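PDB 2CYC: tyrosine--tRNA ligase from Pyrococcus horikoshii, which activates L-tyrosine with ATP to form tyrosyl-adenylate and then transfers the tyrosyl group to the acceptor end of tRNA(Tyr). Local coordinates for residues G187-K192 and H223-G228; K13-V18 and V219-H224; G51-A56 and E294-R299. All coordinates share one frame; numbering follows the deposited sequence.

Contact 1. Residues G187-K192 and H223-G228; sequences GMDQRK and HHLLLG. With TYR (tyrosine), chain C.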
ATOM      1  N   GLY A 187      -7.609  -2.895  21.951  1.00 19.45           N
ATOM      2  CA  GLY A 187      -7.587  -4.111  22.732  1.00 14.38           C
ATOM      3  C   GLY A 187      -6.182  -4.666  22.511  1.00 14.85           C
ATOM      4  O   GLY A 187      -5.528  -4.315  21.522  1.00 13.98           O
ATOM      5  N   MET A 188      -5.722  -5.519  23.422  1.00 15.88           N
ATOM      6  CA  MET A 188      -4.390  -6.128  23.364  1.00 18.35           C
ATOM      7  C   MET A 188      -3.967  -6.768  22.044  1.00 17.70           C
ATOM      8  O   MET A 188      -2.775  -6.800  21.743  1.00 16.59           O
ATOM      9  CB  MET A 188      -4.243  -7.177  24.475  1.00 18.67           C
ATOM     10  CG  MET A 188      -3.788  -6.628  25.814  1.00 31.06           C
ATOM     11  SD  MET A 188      -2.109  -5.968  25.773  1.00 28.40           S
ATOM     12  CE  MET A 188      -1.118  -7.456  25.785  1.00 37.88           C
ATOM     13  N   ASP A 189      -4.919  -7.271  21.261  1.00 15.59           N
ATOM     14  CA  ASP A 189      -4.571  -7.913  19.996  1.00 22.15           C
ATOM     15  C   ASP A 189      -4.146  -6.953  18.888  1.00 23.27           C
ATOM     16  O   ASP A 189      -3.755  -7.380  17.800  1.00 24.70           O
ATOM     17  CB  ASP A 189      -5.713  -8.825  19.499  1.00 23.41           C
ATOM     18  CG  ASP A 189      -7.063  -8.114  19.403  1.00 24.48           C
ATOM     19  OD1 ASP A 189      -7.140  -6.881  19.564  1.00 27.13           O
ATOM     20  OD2 ASP A 189      -8.068  -8.811  19.156  1.00 32.47           O
ATOM     21  N   GLN A 190      -4.218  -5.657  19.162  1.00 18.00           N
ATOM     22  CA  GLN A 190      -3.812  -4.661  18.182  1.00 17.76           C
ATOM     23  C   GLN A 190      -2.435  -4.093  18.513  1.00 19.54           C
ATOM     24  O   GLN A 190      -1.934  -3.248  17.781  1.00 18.89           O
ATOM     25  CB  GLN A 190      -4.803  -3.496  18.169  1.00 20.23           C
ATOM     26  CG  GLN A 190      -6.240  -3.897  17.906  1.00 21.35           C
ATOM     27  CD  GLN A 190      -6.378  -4.605  16.592  1.00 22.68           C
ATOM     28  OE1 GLN A 190      -6.069  -4.044  15.535  1.00 19.58           O
ATOM     29  NE2 GLN A 190      -6.841  -5.847  16.641  1.00 19.97           N
ATOM     30  N   ARG A 191      -1.823  -4.560  19.602  1.00 17.72           N
ATOM     31  CA  ARG A 191      -0.539  -4.006  20.050  1.00 18.80           C
ATOM     32  C   ARG A 191       0.589  -3.963  19.034  1.00 13.30           C
ATOM     33  O   ARG A 191       1.430  -3.061  19.076  1.00 20.27           O
ATOM     34  CB  ARG A 191      -0.059  -4.713  21.334  1.00 21.53           C
ATOM     35  CG  ARG A 191       0.525  -6.113  21.133  1.00 22.35           C
ATOM     36  CD  ARG A 191       0.854  -6.735  22.486  1.00 25.46           C
ATOM     37  NE  ARG A 191       1.814  -5.928  23.235  1.00 21.77           N
ATOM     38  CZ  ARG A 191       3.125  -5.933  23.013  1.00 29.68           C
ATOM     39  NH1 ARG A 191       3.923  -5.161  23.739  1.00 20.00           N
ATOM     40  NH2 ARG A 191       3.637  -6.723  22.073  1.00 25.48           N
ATOM     41  N   LYS A 192       0.619  -4.918  18.113  1.00 18.54           N
ATOM     42  CA  LYS A 192       1.677  -4.920  17.113  1.00 19.09           C
ATOM     43  C   LYS A 192       1.706  -3.635  16.299  1.00 18.62           C
ATOM     44  O   LYS A 192       2.779  -3.105  16.005  1.00 21.08           O
ATOM     45  CB  LYS A 192       1.524  -6.111  16.170  1.00 17.58           C
ATOM     46  CG  LYS A 192       1.973  -7.431  16.775  1.00 22.12           C
ATOM     47  CD  LYS A 192       1.685  -8.568  15.812  1.00 22.85           C
ATOM     48  CE  LYS A 192       2.075  -9.910  16.405  1.00 23.03           C
ATOM     49  NZ  LYS A 192       1.771 -10.995  15.430  1.00 24.40           N
ATOM     50  N   HIS A 223      -6.447  -2.535  26.320  1.00 15.79           N
ATOM     51  CA  HIS A 223      -7.324  -3.065  27.335  1.00 21.15           C
ATOM     52  C   HIS A 223      -7.484  -4.556  27.204  1.00 17.08           C
ATOM     53  O   HIS A 223      -7.268  -5.124  26.139  1.00 17.41           O
ATOM     54  CB  HIS A 223      -8.691  -2.366  27.322  1.00 19.98           C
ATOM     55  CG  HIS A 223      -9.448  -2.501  26.040  1.00 19.93           C
ATOM     56  ND1 HIS A 223      -9.824  -1.408  25.284  1.00 19.09           N
ATOM     57  CD2 HIS A 223      -9.986  -3.586  25.432  1.00 16.51           C
ATOM     58  CE1 HIS A 223     -10.566  -1.815  24.268  1.00 18.97           C
ATOM     59  NE2 HIS A 223     -10.680  -3.130  24.335  1.00 19.56           N
ATOM     60  N   HIS A 224      -7.851  -5.171  28.316  1.00 16.72           N
ATOM     61  CA  HIS A 224      -8.049  -6.608  28.411  1.00 19.92           C
ATOM     62  C   HIS A 224      -9.105  -7.111  27.421  1.00 21.86           C
ATOM     63  O   HIS A 224     -10.117  -6.443  27.176  1.00 16.61           O
ATOM     64  CB  HIS A 224      -8.468  -6.941  29.850  1.00 19.05           C
ATOM     65  CG  HIS A 224      -8.808  -8.382  30.073  1.00 23.03           C
ATOM     66  ND1 HIS A 224      -7.849  -9.366  30.187  1.00 21.20           N
ATOM     67  CD2 HIS A 224     -10.003  -9.000  30.225  1.00 21.64           C
ATOM     68  CE1 HIS A 224      -8.439 -10.528  30.405  1.00 19.51           C
ATOM     69  NE2 HIS A 224      -9.746 -10.333  30.433  1.00 22.98           N
ATOM     70  N   LEU A 225      -8.859  -8.283  26.844  1.00 17.64           N
ATOM     71  CA  LEU A 225      -9.815  -8.876  25.916  1.00 19.16           C
ATOM     72  C   LEU A 225     -10.709  -9.860  26.678  1.00 19.24           C
ATOM     73  O   LEU A 225     -10.237 -10.883  27.164  1.00 20.71           O
ATOM     74  CB  LEU A 225      -9.078  -9.611  24.795  1.00 20.55           C
ATOM     75  CG  LEU A 225      -8.099  -8.807  23.933  1.00 21.17           C
ATOM     76  CD1 LEU A 225      -7.444  -9.750  22.917  1.00 22.10           C
ATOM     77  CD2 LEU A 225      -8.840  -7.675  23.217  1.00 17.37           C
ATOM     78  N   LEU A 226     -11.995  -9.551  26.807  1.00 20.64           N
ATOM     79  CA  LEU A 226     -12.895 -10.464  27.509  1.00 21.75           C
ATOM     80  C   LEU A 226     -13.025 -11.775  26.723  1.00 22.56           C
ATOM     81  O   LEU A 226     -13.134 -11.770  25.497  1.00 24.38           O
ATOM     82  CB  LEU A 226     -14.286  -9.836  27.684  1.00 21.91           C
ATOM     83  CG  LEU A 226     -14.436  -8.615  28.601  1.00 21.13           C
ATOM     84  CD1 LEU A 226     -15.891  -8.148  28.566  1.00 23.08           C
ATOM     85  CD2 LEU A 226     -14.031  -8.973  30.027  1.00 22.83           C
ATOM     86  N   LEU A 227     -13.014 -12.890  27.441  1.00 25.70           N
ATOM     87  CA  LEU A 227     -13.148 -14.209  26.831  1.00 23.84           C
ATOM     88  C   LEU A 227     -14.582 -14.509  26.435  1.00 26.18           C
ATOM     89  O   LEU A 227     -15.524 -13.976  27.027  1.00 22.38           O
ATOM     90  CB  LEU A 227     -12.700 -15.294  27.811  1.00 22.25           C
ATOM     91  CG  LEU A 227     -11.222 -15.331  28.181  1.00 27.64           C
ATOM     92  CD1 LEU A 227     -11.002 -16.350  29.292  1.00 27.98           C
ATOM     93  CD2 LEU A 227     -10.391 -15.668  26.937  1.00 22.60           C
ATOM     94  N   GLY A 228     -14.744 -15.353  25.420  1.00 24.92           N
ATOM     95  CA  GLY A 228     -16.074 -15.766  25.020  1.00 23.39           C
ATOM     96  C   GLY A 228     -16.521 -16.730  26.117  1.00 21.03           C
ATOM     97  O   GLY A 228     -15.692 -17.207  26.884  1.00 19.84           O
TER
HETATM   98  N   TYR C 701      -7.642  -3.422  13.386  1.00 14.73           N
HETATM   99  CA  TYR C 701      -8.755  -3.012  14.295  1.00 22.87           C
HETATM  100  C   TYR C 701      -9.635  -4.213  14.637  1.00 25.66           C
HETATM  101  O   TYR C 701      -9.444  -5.282  14.017  1.00 26.49           O
HETATM  102  CB  TYR C 701      -9.603  -1.915  13.631  1.00 14.73           C
HETATM  103  CG  TYR C 701      -8.844  -0.624  13.393  1.00 17.44           C
HETATM  104  CD1 TYR C 701      -8.304   0.098  14.456  1.00 14.90           C
HETATM  105  CD2 TYR C 701      -8.667  -0.122  12.100  1.00 17.69           C
HETATM  106  CE1 TYR C 701      -7.596   1.293  14.238  1.00 16.73           C
HETATM  107  CE2 TYR C 701      -7.976   1.067  11.873  1.00 16.39           C
HETATM  108  CZ  TYR C 701      -7.438   1.768  12.940  1.00 16.40           C
HETATM  109  OH  TYR C 701      -6.741   2.940  12.703  1.00 16.00           O
HETATM  110  OXT TYR C 701     -10.508  -4.070  15.515  1.00 26.11           O

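Contact 2. Residues K13-V18 and V219-H224; sequences KPTEEV and VAVHHH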
ATOM      1  N   LYS A  13      -8.052  -0.697  35.351  1.00 20.44           N
ATOM      2  CA  LYS A  13      -8.673  -1.758  34.563  1.00 24.32           C
ATOM      3  C   LYS A  13      -9.870  -1.183  33.844  1.00 19.16           C
ATOM      4  O   LYS A  13     -10.533  -0.293  34.361  1.00 21.54           O
ATOM      5  CB  LYS A  13      -9.115  -2.917  35.462  1.00 24.86           C
ATOM      6  CG  LYS A  13      -7.955  -3.742  35.977  1.00 32.80           C
ATOM      7  CD  LYS A  13      -8.424  -4.976  36.734  1.00 47.79           C
ATOM      8  CE  LYS A  13      -7.335  -6.048  36.733  1.00 49.90           C
ATOM      9  NZ  LYS A  13      -6.003  -5.513  37.137  1.00 50.40           N
ATOM     10  N   PRO A  14     -10.220  -1.744  32.680  1.00 19.71           N
ATOM     11  CA  PRO A  14      -9.583  -2.879  32.002  1.00 17.44           C
ATOM     12  C   PRO A  14      -8.226  -2.686  31.308  1.00 17.08           C
ATOM     13  O   PRO A  14      -7.820  -3.535  30.520  1.00 17.11           O
ATOM     14  CB  PRO A  14     -10.669  -3.333  31.030  1.00 18.29           C
ATOM     15  CG  PRO A  14     -11.246  -2.011  30.586  1.00 21.81           C
ATOM     16  CD  PRO A  14     -11.372  -1.248  31.905  1.00 19.33           C
ATOM     17  N   THR A  15      -7.528  -1.590  31.572  1.00 16.22           N
ATOM     18  CA  THR A  15      -6.220  -1.420  30.946  1.00 21.51           C
ATOM     19  C   THR A  15      -5.363  -2.632  31.316  1.00 22.91           C
ATOM     20  O   THR A  15      -5.352  -3.061  32.471  1.00 25.72           O
ATOM     21  CB  THR A  15      -5.488  -0.169  31.454  1.00 17.47           C
ATOM     22  OG1 THR A  15      -6.167   1.003  30.995  1.00 19.11           O
ATOM     23  CG2 THR A  15      -4.044  -0.158  30.957  1.00 14.36           C
ATOM     24  N   GLU A  16      -4.648  -3.177  30.342  1.00 22.42           N
ATOM     25  CA  GLU A  16      -3.787  -4.323  30.592  1.00 22.02           C
ATOM     26  C   GLU A  16      -2.326  -3.962  30.351  1.00 23.01           C
ATOM     27  O   GLU A  16      -1.425  -4.501  30.987  1.00 20.26           O
ATOM     28  CB  GLU A  16      -4.183  -5.496  29.683  1.00 22.39           C
ATOM     29  CG  GLU A  16      -3.214  -6.677  29.744  1.00 28.97           C
ATOM     30  CD  GLU A  16      -3.691  -7.884  28.943  1.00 39.28           C
ATOM     31  OE1 GLU A  16      -2.860  -8.780  28.673  1.00 40.60           O
ATOM     32  OE2 GLU A  16      -4.890  -7.944  28.590  1.00 39.47           O
ATOM     33  N   GLU A  17      -2.094  -3.034  29.436  1.00 20.80           N
ATOM     34  CA  GLU A  17      -0.735  -2.640  29.115  1.00 21.64           C
ATOM     35  C   GLU A  17      -0.664  -1.194  28.642  1.00 20.19           C
ATOM     36  O   GLU A  17      -1.554  -0.716  27.937  1.00 17.21           O
ATOM     37  CB  GLU A  17      -0.177  -3.559  28.009  1.00 15.72           C
ATOM     38  CG  GLU A  17       1.246  -3.225  27.538  1.00 17.32           C
ATOM     39  CD  GLU A  17       1.701  -4.067  26.341  1.00 19.46           C
ATOM     40  OE1 GLU A  17       2.816  -4.614  26.402  1.00 26.40           O
ATOM     41  OE2 GLU A  17       0.964  -4.172  25.330  1.00 17.41           O
ATOM     42  N   VAL A  18       0.404  -0.508  29.034  1.00 18.41           N
ATOM     43  CA  VAL A  18       0.633   0.857  28.592  1.00 21.68           C
ATOM     44  C   VAL A  18       2.075   0.962  28.120  1.00 23.44           C
ATOM     45  O   VAL A  18       2.997   0.625  28.863  1.00 22.20           O
ATOM     46  CB  VAL A  18       0.416   1.891  29.719  1.00 20.81           C
ATOM     47  CG1 VAL A  18       0.787   3.300  29.208  1.00 18.61           C
ATOM     48  CG2 VAL A  18      -1.029   1.878  30.162  1.00 15.35           C
ATOM     49  N   VAL A 219       1.498   7.253  22.979  1.00 17.01           N
ATOM     50  CA  VAL A 219       1.408   6.306  24.078  1.00 20.99           C
ATOM     51  C   VAL A 219       0.346   5.279  23.679  1.00 22.05           C
ATOM     52  O   VAL A 219      -0.752   5.648  23.261  1.00 21.27           O
ATOM     53  CB  VAL A 219       0.954   7.012  25.380  1.00 17.39           C
ATOM     54  CG1 VAL A 219       0.632   5.985  26.451  1.00 18.47           C
ATOM     55  CG2 VAL A 219       2.047   7.955  25.868  1.00 16.21           C
ATOM     56  N   ALA A 220       0.677   3.999  23.797  1.00 17.45           N
ATOM     57  CA  ALA A 220      -0.263   2.932  23.469  1.00 17.63           C
ATOM     58  C   ALA A 220      -0.920   2.440  24.755  1.00 18.74           C
ATOM     59  O   ALA A 220      -0.232   2.175  25.744  1.00 18.23           O
ATOM     60  CB  ALA A 220       0.473   1.774  22.784  1.00 20.22           C
ATOM     61  N   VAL A 221      -2.247   2.339  24.755  1.00 15.51           N
ATOM     62  CA  VAL A 221      -2.973   1.860  25.932  1.00 13.03           C
ATOM     63  C   VAL A 221      -3.870   0.726  25.461  1.00 16.97           C
ATOM     64  O   VAL A 221      -4.784   0.927  24.651  1.00 15.35           O
ATOM     65  CB  VAL A 221      -3.813   3.000  26.604  1.00 13.78           C
ATOM     66  CG1 VAL A 221      -4.448   2.496  27.913  1.00 11.17           C
ATOM     67  CG2 VAL A 221      -2.899   4.193  26.917  1.00 13.41           C
ATOM     68  N   HIS A 222      -3.600  -0.470  25.979  1.00 12.90           N
ATOM     69  CA  HIS A 222      -4.322  -1.671  25.575  1.00 14.58           C
ATOM     70  C   HIS A 222      -5.203  -2.228  26.668  1.00 18.35           C
ATOM     71  O   HIS A 222      -4.775  -2.382  27.818  1.00 16.43           O
ATOM     72  CB  HIS A 222      -3.308  -2.727  25.119  1.00 14.73           C
ATOM     73  CG  HIS A 222      -2.381  -2.231  24.055  1.00 19.17           C
ATOM     74  ND1 HIS A 222      -1.013  -2.412  24.111  1.00 21.12           N
ATOM     75  CD2 HIS A 222      -2.616  -1.483  22.949  1.00 16.39           C
ATOM     76  CE1 HIS A 222      -0.447  -1.789  23.090  1.00 12.53           C
ATOM     77  NE2 HIS A 222      -1.399  -1.217  22.371  1.00 18.42           N
ATOM     78  N   HIS A 223      -6.447  -2.535  26.320  1.00 15.79           N
ATOM     79  CA  HIS A 223      -7.324  -3.065  27.335  1.00 21.15           C
ATOM     80  C   HIS A 223      -7.484  -4.556  27.204  1.00 17.08           C
ATOM     81  O   HIS A 223      -7.268  -5.124  26.139  1.00 17.41           O
ATOM     82  CB  HIS A 223      -8.691  -2.366  27.322  1.00 19.98           C
ATOM     83  CG  HIS A 223      -9.448  -2.501  26.040  1.00 19.93           C
ATOM     84  ND1 HIS A 223      -9.824  -1.408  25.284  1.00 19.09           N
ATOM     85  CD2 HIS A 223      -9.986  -3.586  25.432  1.00 16.51           C
ATOM     86  CE1 HIS A 223     -10.566  -1.815  24.268  1.00 18.97           C
ATOM     87  NE2 HIS A 223     -10.680  -3.130  24.335  1.00 19.56           N
ATOM     88  N   HIS A 224      -7.851  -5.171  28.316  1.00 16.72           N
ATOM     89  CA  HIS A 224      -8.049  -6.608  28.411  1.00 19.92           C
ATOM     90  C   HIS A 224      -9.105  -7.111  27.421  1.00 21.86           C
ATOM     91  O   HIS A 224     -10.117  -6.443  27.176  1.00 16.61           O
ATOM     92  CB  HIS A 224      -8.468  -6.941  29.850  1.00 19.05           C
ATOM     93  CG  HIS A 224      -8.808  -8.382  30.073  1.00 23.03           C
ATOM     94  ND1 HIS A 224      -7.849  -9.366  30.187  1.00 21.20           N
ATOM     95  CD2 HIS A 224     -10.003  -9.000  30.225  1.00 21.64           C
ATOM     96  CE1 HIS A 224      -8.439 -10.528  30.405  1.00 19.51           C
ATOM     97  NE2 HIS A 224      -9.746 -10.333  30.433  1.00 22.98           N
TER

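Contact 3. Residues G51-A56 and E294-R299; sequences GLMAGA and EYIIFR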
ATOM      1  N   GLY A  51     -17.983  -2.939  23.288  1.00 22.64           N
ATOM      2  CA  GLY A  51     -18.653  -1.799  23.876  1.00 22.08           C
ATOM      3  C   GLY A  51     -18.238  -1.430  25.287  1.00 27.00           C
ATOM      4  O   GLY A  51     -17.820  -0.291  25.532  1.00 28.76           O
ATOM      5  N   LEU A  52     -18.335  -2.384  26.214  1.00 20.53           N
ATOM      6  CA  LEU A  52     -18.019  -2.120  27.617  1.00 20.30           C
ATOM      7  C   LEU A  52     -16.565  -1.814  27.956  1.00 17.45           C
ATOM      8  O   LEU A  52     -16.290  -0.851  28.663  1.00 20.45           O
ATOM      9  CB  LEU A  52     -18.521  -3.273  28.500  1.00 16.87           C
ATOM     10  CG  LEU A  52     -19.993  -3.635  28.273  1.00 26.17           C
ATOM     11  CD1 LEU A  52     -20.489  -4.440  29.463  1.00 21.61           C
ATOM     12  CD2 LEU A  52     -20.841  -2.365  28.099  1.00 18.23           C
ATOM     13  N   MET A  53     -15.633  -2.616  27.463  1.00 15.90           N
ATOM     14  CA  MET A  53     -14.233  -2.373  27.776  1.00 19.78           C
ATOM     15  C   MET A  53     -13.735  -1.083  27.123  1.00 22.62           C
ATOM     16  O   MET A  53     -13.079  -0.271  27.770  1.00 20.81           O
ATOM     17  CB  MET A  53     -13.389  -3.576  27.352  1.00 16.59           C
ATOM     18  CG  MET A  53     -13.834  -4.878  28.029  1.00 19.68           C
ATOM     19  SD  MET A  53     -13.595  -4.879  29.844  1.00 25.63           S
ATOM     20  CE  MET A  53     -15.201  -4.351  30.416  1.00 15.10           C
ATOM     21  N   ALA A  54     -14.045  -0.885  25.848  1.00 18.20           N
ATOM     22  CA  ALA A  54     -13.628   0.346  25.174  1.00 20.38           C
ATOM     23  C   ALA A  54     -14.357   1.530  25.821  1.00 16.02           C
ATOM     24  O   ALA A  54     -13.776   2.582  26.056  1.00 16.20           O
ATOM     25  CB  ALA A  54     -13.969   0.279  23.687  1.00 16.17           C
ATOM     26  N   GLY A  55     -15.639   1.335  26.110  1.00 19.40           N
ATOM     27  CA  GLY A  55     -16.440   2.378  26.720  1.00 19.10           C
ATOM     28  C   GLY A  55     -15.896   2.783  28.067  1.00 20.91           C
ATOM     29  O   GLY A  55     -15.832   3.975  28.379  1.00 20.05           O
ATOM     30  N   ALA A  56     -15.509   1.794  28.872  1.00 16.17           N
ATOM     31  CA  ALA A  56     -14.943   2.078  30.188  1.00 18.37           C
ATOM     32  C   ALA A  56     -13.676   2.933  30.055  1.00 19.94           C
ATOM     33  O   ALA A  56     -13.515   3.919  30.766  1.00 20.41           O
ATOM     34  CB  ALA A  56     -14.625   0.784  30.905  1.00 17.93           C
ATOM     35  N   GLU A 294     -14.401 -10.053  37.031  1.00 22.34           N
ATOM     36  CA  GLU A 294     -13.263  -9.213  37.353  1.00 24.63           C
ATOM     37  C   GLU A 294     -13.209  -7.903  36.576  1.00 24.19           C
ATOM     38  O   GLU A 294     -13.017  -6.848  37.167  1.00 19.86           O
ATOM     39  CB  GLU A 294     -11.949  -9.960  37.120  1.00 20.94           C
ATOM     40  CG  GLU A 294     -10.737  -9.109  37.519  1.00 24.55           C
ATOM     41  CD  GLU A 294      -9.423  -9.837  37.379  1.00 22.37           C
ATOM     42  OE1 GLU A 294      -8.397  -9.288  37.826  1.00 34.02           O
ATOM     43  OE2 GLU A 294      -9.409 -10.954  36.816  1.00 27.85           O
ATOM     44  N   TYR A 295     -13.383  -7.971  35.258  1.00 19.62           N
ATOM     45  CA  TYR A 295     -13.290  -6.780  34.419  1.00 24.90           C
ATOM     46  C   TYR A 295     -14.537  -5.922  34.220  1.00 22.63           C
ATOM     47  O   TYR A 295     -14.429  -4.765  33.832  1.00 21.34           O
ATOM     48  CB  TYR A 295     -12.697  -7.176  33.071  1.00 17.18           C
ATOM     49  CG  TYR A 295     -11.246  -7.552  33.209  1.00 23.50           C
ATOM     50  CD1 TYR A 295     -10.252  -6.573  33.200  1.00 21.32           C
ATOM     51  CD2 TYR A 295     -10.864  -8.884  33.418  1.00 20.99           C
ATOM     52  CE1 TYR A 295      -8.908  -6.909  33.395  1.00 26.09           C
ATOM     53  CE2 TYR A 295      -9.526  -9.231  33.618  1.00 20.50           C
ATOM     54  CZ  TYR A 295      -8.555  -8.239  33.605  1.00 26.24           C
ATOM     55  OH  TYR A 295      -7.233  -8.574  33.803  1.00 31.30           O
ATOM     56  N   ILE A 296     -15.714  -6.478  34.478  1.00 22.75           N
ATOM     57  CA  ILE A 296     -16.936  -5.698  34.335  1.00 19.87           C
ATOM     58  C   ILE A 296     -17.459  -5.308  35.716  1.00 21.70           C
ATOM     59  O   ILE A 296     -17.423  -4.133  36.101  1.00 21.35           O
ATOM     60  CB  ILE A 296     -18.036  -6.485  33.558  1.00 18.99           C
ATOM     61  CG1 ILE A 296     -17.542  -6.809  32.137  1.00 14.40           C
ATOM     62  CG2 ILE A 296     -19.319  -5.658  33.481  1.00 21.99           C
ATOM     63  CD1 ILE A 296     -18.574  -7.511  31.249  1.00 14.20           C
ATOM     64  N   ILE A 297     -17.903  -6.302  36.480  1.00 20.51           N
ATOM     65  CA  ILE A 297     -18.462  -6.057  37.807  1.00 20.17           C
ATOM     66  C   ILE A 297     -17.515  -5.356  38.794  1.00 20.62           C
ATOM     67  O   ILE A 297     -17.936  -4.454  39.516  1.00 20.31           O
ATOM     68  CB  ILE A 297     -18.995  -7.381  38.406  1.00 21.91           C
ATOM     69  CG1 ILE A 297     -20.074  -7.946  37.466  1.00 22.37           C
ATOM     70  CG2 ILE A 297     -19.560  -7.141  39.810  1.00 17.27           C
ATOM     71  CD1 ILE A 297     -20.656  -9.294  37.875  1.00 27.01           C
ATOM     72  N   PHE A 298     -16.248  -5.759  38.830  1.00 14.17           N
ATOM     73  CA  PHE A 298     -15.289  -5.112  39.727  1.00 26.86           C
ATOM     74  C   PHE A 298     -14.348  -4.199  38.954  1.00 26.92           C
ATOM     75  O   PHE A 298     -13.163  -4.087  39.279  1.00 24.20           O
ATOM     76  CB  PHE A 298     -14.471  -6.148  40.517  1.00 23.31           C
ATOM     77  CG  PHE A 298     -15.281  -6.892  41.527  1.00 28.76           C
ATOM     78  CD1 PHE A 298     -15.921  -8.080  41.188  1.00 30.64           C
ATOM     79  CD2 PHE A 298     -15.497  -6.350  42.791  1.00 31.35           C
ATOM     80  CE1 PHE A 298     -16.771  -8.713  42.087  1.00 28.28           C
ATOM     81  CE2 PHE A 298     -16.346  -6.974  43.697  1.00 30.80           C
ATOM     82  CZ  PHE A 298     -16.987  -8.158  43.343  1.00 35.80           C
ATOM     83  N   ARG A 299     -14.878  -3.563  37.913  1.00 28.54           N
ATOM     84  CA  ARG A 299     -14.082  -2.648  37.114  1.00 34.30           C
ATOM     85  C   ARG A 299     -13.535  -1.601  38.068  1.00 34.31           C
ATOM     86  O   ARG A 299     -12.370  -1.236  38.002  1.00 37.93           O
ATOM     87  CB  ARG A 299     -14.942  -1.971  36.052  1.00 32.96           C
ATOM     88  CG  ARG A 299     -14.160  -0.983  35.224  1.00 30.11           C
ATOM     89  CD  ARG A 299     -14.993  -0.517  34.079  1.00 32.36           C
ATOM     90  NE  ARG A 299     -16.093   0.333  34.508  1.00 36.67           N
ATOM     91  CZ  ARG A 299     -16.017   1.657  34.595  1.00 35.31           C
ATOM     92  NH1 ARG A 299     -14.886   2.278  34.289  1.00 28.59           N
ATOM     93  NH2 ARG A 299     -17.082   2.357  34.957  1.00 42.27           N
TER

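Contact 1. Residues G187-K192 and H223-G228
Gly187 meets the His223 ring face-on with its bare CA, a CH-pi contact. CA stands 3.8 Å from the centroid of the His223 ring and 21° off the ring normal. On Leu225, CD2 lies 3.8 Å from the same CA of Gly187. Gly187 and His223 form a parallel bridge between neighbouring strands of the class I synthetase Rossmann fold, just where strand 183-187 turns into a 3-10 segment. His223 has CG between its backbone N and carbonyl carbon (chi1 61°), which swings the ring over the glycine; ND1 is held by His185. Met188 N donates to the backbone O of His223 at 3.2 Å. Leu225 packs on the turn, its CD1 3.9 Å from CG of Asp189.

Beyond the turn lies the tyrosine pocket. Gln190 OE1 accepts from the ammonium N of the bound tyrosine at 2.7 Å and also bonds Gln172. Gln190 NE2 bonds Ile152 O and Asp189 OD1. A leucine at Gln190 would probably leave the ligand nitrogen without this acceptor, and Asp189 OD1 and Ile152 O without their amide donor. The other oxygen, Asp189 OD2, forms a salt bridge with Lys251 of the KMSKS region. Asp189 OD1 lies close to the amide plane of Gln190, yet NE2 of Gln190 reaches OD1 from above the carboxylate plane, at 3.1 Å.

Contact 2. Residues K13-V18 and V219-H224
The His222 ring meets the Glu17 carboxylate at its edge. ND1 of His222 donates to OE2 of Glu17 at 2.9 Å, close to the ring plane, and reaches that oxygen on its anti side. The carboxylate and ring planes stand 61° apart. NE2 of His222 bonds His194, their rings about 15° apart. Glu17 OE2 also forms a salt bridge with Arg191, which would probably keep the carboxylate ionised. The His224 ring stacks on Tyr295, and its NE2 bonds Asp291. Glu16 OE2 is merely near this ring's edge, 3.7 Å from ND1 of His224, and not hydrogen-bonded.

The backbones form an antiparallel pair with a classic beta bulge: Glu16 and Glu17 both face His222. Its O takes two donors, Glu16 N at 2.6 Å and Glu17 N at 3.2 Å. His222 N returns an almost straight bond to Glu17 O. This lays strand 15-19 along strand 214-223 of the Rossmann-fold sheet. Before the bulge, Pro14, which follows a cis peptide, accepts from His224 N through its O at 2.7 Å. At the other end, CG1 of Val18, anti to the backbone N, touches CG1 of Val219 at 3.9 Å, and CG2 lies 4.1 Å from CG1 of Val221.

Contact 3. Residues G51-A56 and E294-R299
Met53 reaches across to Tyr295 and Ile296 with the outer half of its side chain. From CB the chain goes to CG, set anti to the carbonyl carbon (chi1 -58°). CG lies against Leu226. The chain bends at chi2 and brings SD to 4.1 Å from CB of Tyr295, with Pro14 also on the sulfur. A second bend, at chi3 (95°), brings the methyl up to helix 288-297. CE ends 3.5 Å from the backbone O of Tyr295 and 3.8 Å from CG1 of Ile296. Met53 crosses both partners at about a right angle.

Two helices meet here. Helix 48-63 belongs to the Rossmann fold and starts within the HIGH-like sequence of class I synthetases. Helix 288-297 comes after the KMSKS loop and ends with a wider pi-type turn. No hydrogen bond joins the two segments. Next to Met53, Leu52 puts CD1 4.0 Å from CD1 of Ile296, and helix 336-350 packs on both residues. Arg299, just past the helix, has CG anti to the backbone N (chi1 178°), which sends the chain out to Ala56. CD of Arg299 sits 3.4 Å from CB of Ala56, and NH1 makes a weak, long ion pair with Asp60.

Contacts 2 and 3 are mostly buried. Contact 1, though closest to the centre of the chain, is more open, with most of its touching residues partly exposed; it is the only one to hold a residue of the tyrosine pocket. Contacts 1 and 2 share His223 and His224: strand 214-223 pairs in parallel in the first and antiparallel in the second. Arg191 of contact 1 and Glu17 of contact 2 tie the two together, and Met188 packs on Glu16 and His222. Backbone pairing marks contacts 1 and 2, whereas contact 3 rests on side chains between helices, most of them apolar. It touches the others through Tyr295, beside His224, and through Met53, beside Pro14 and Leu226.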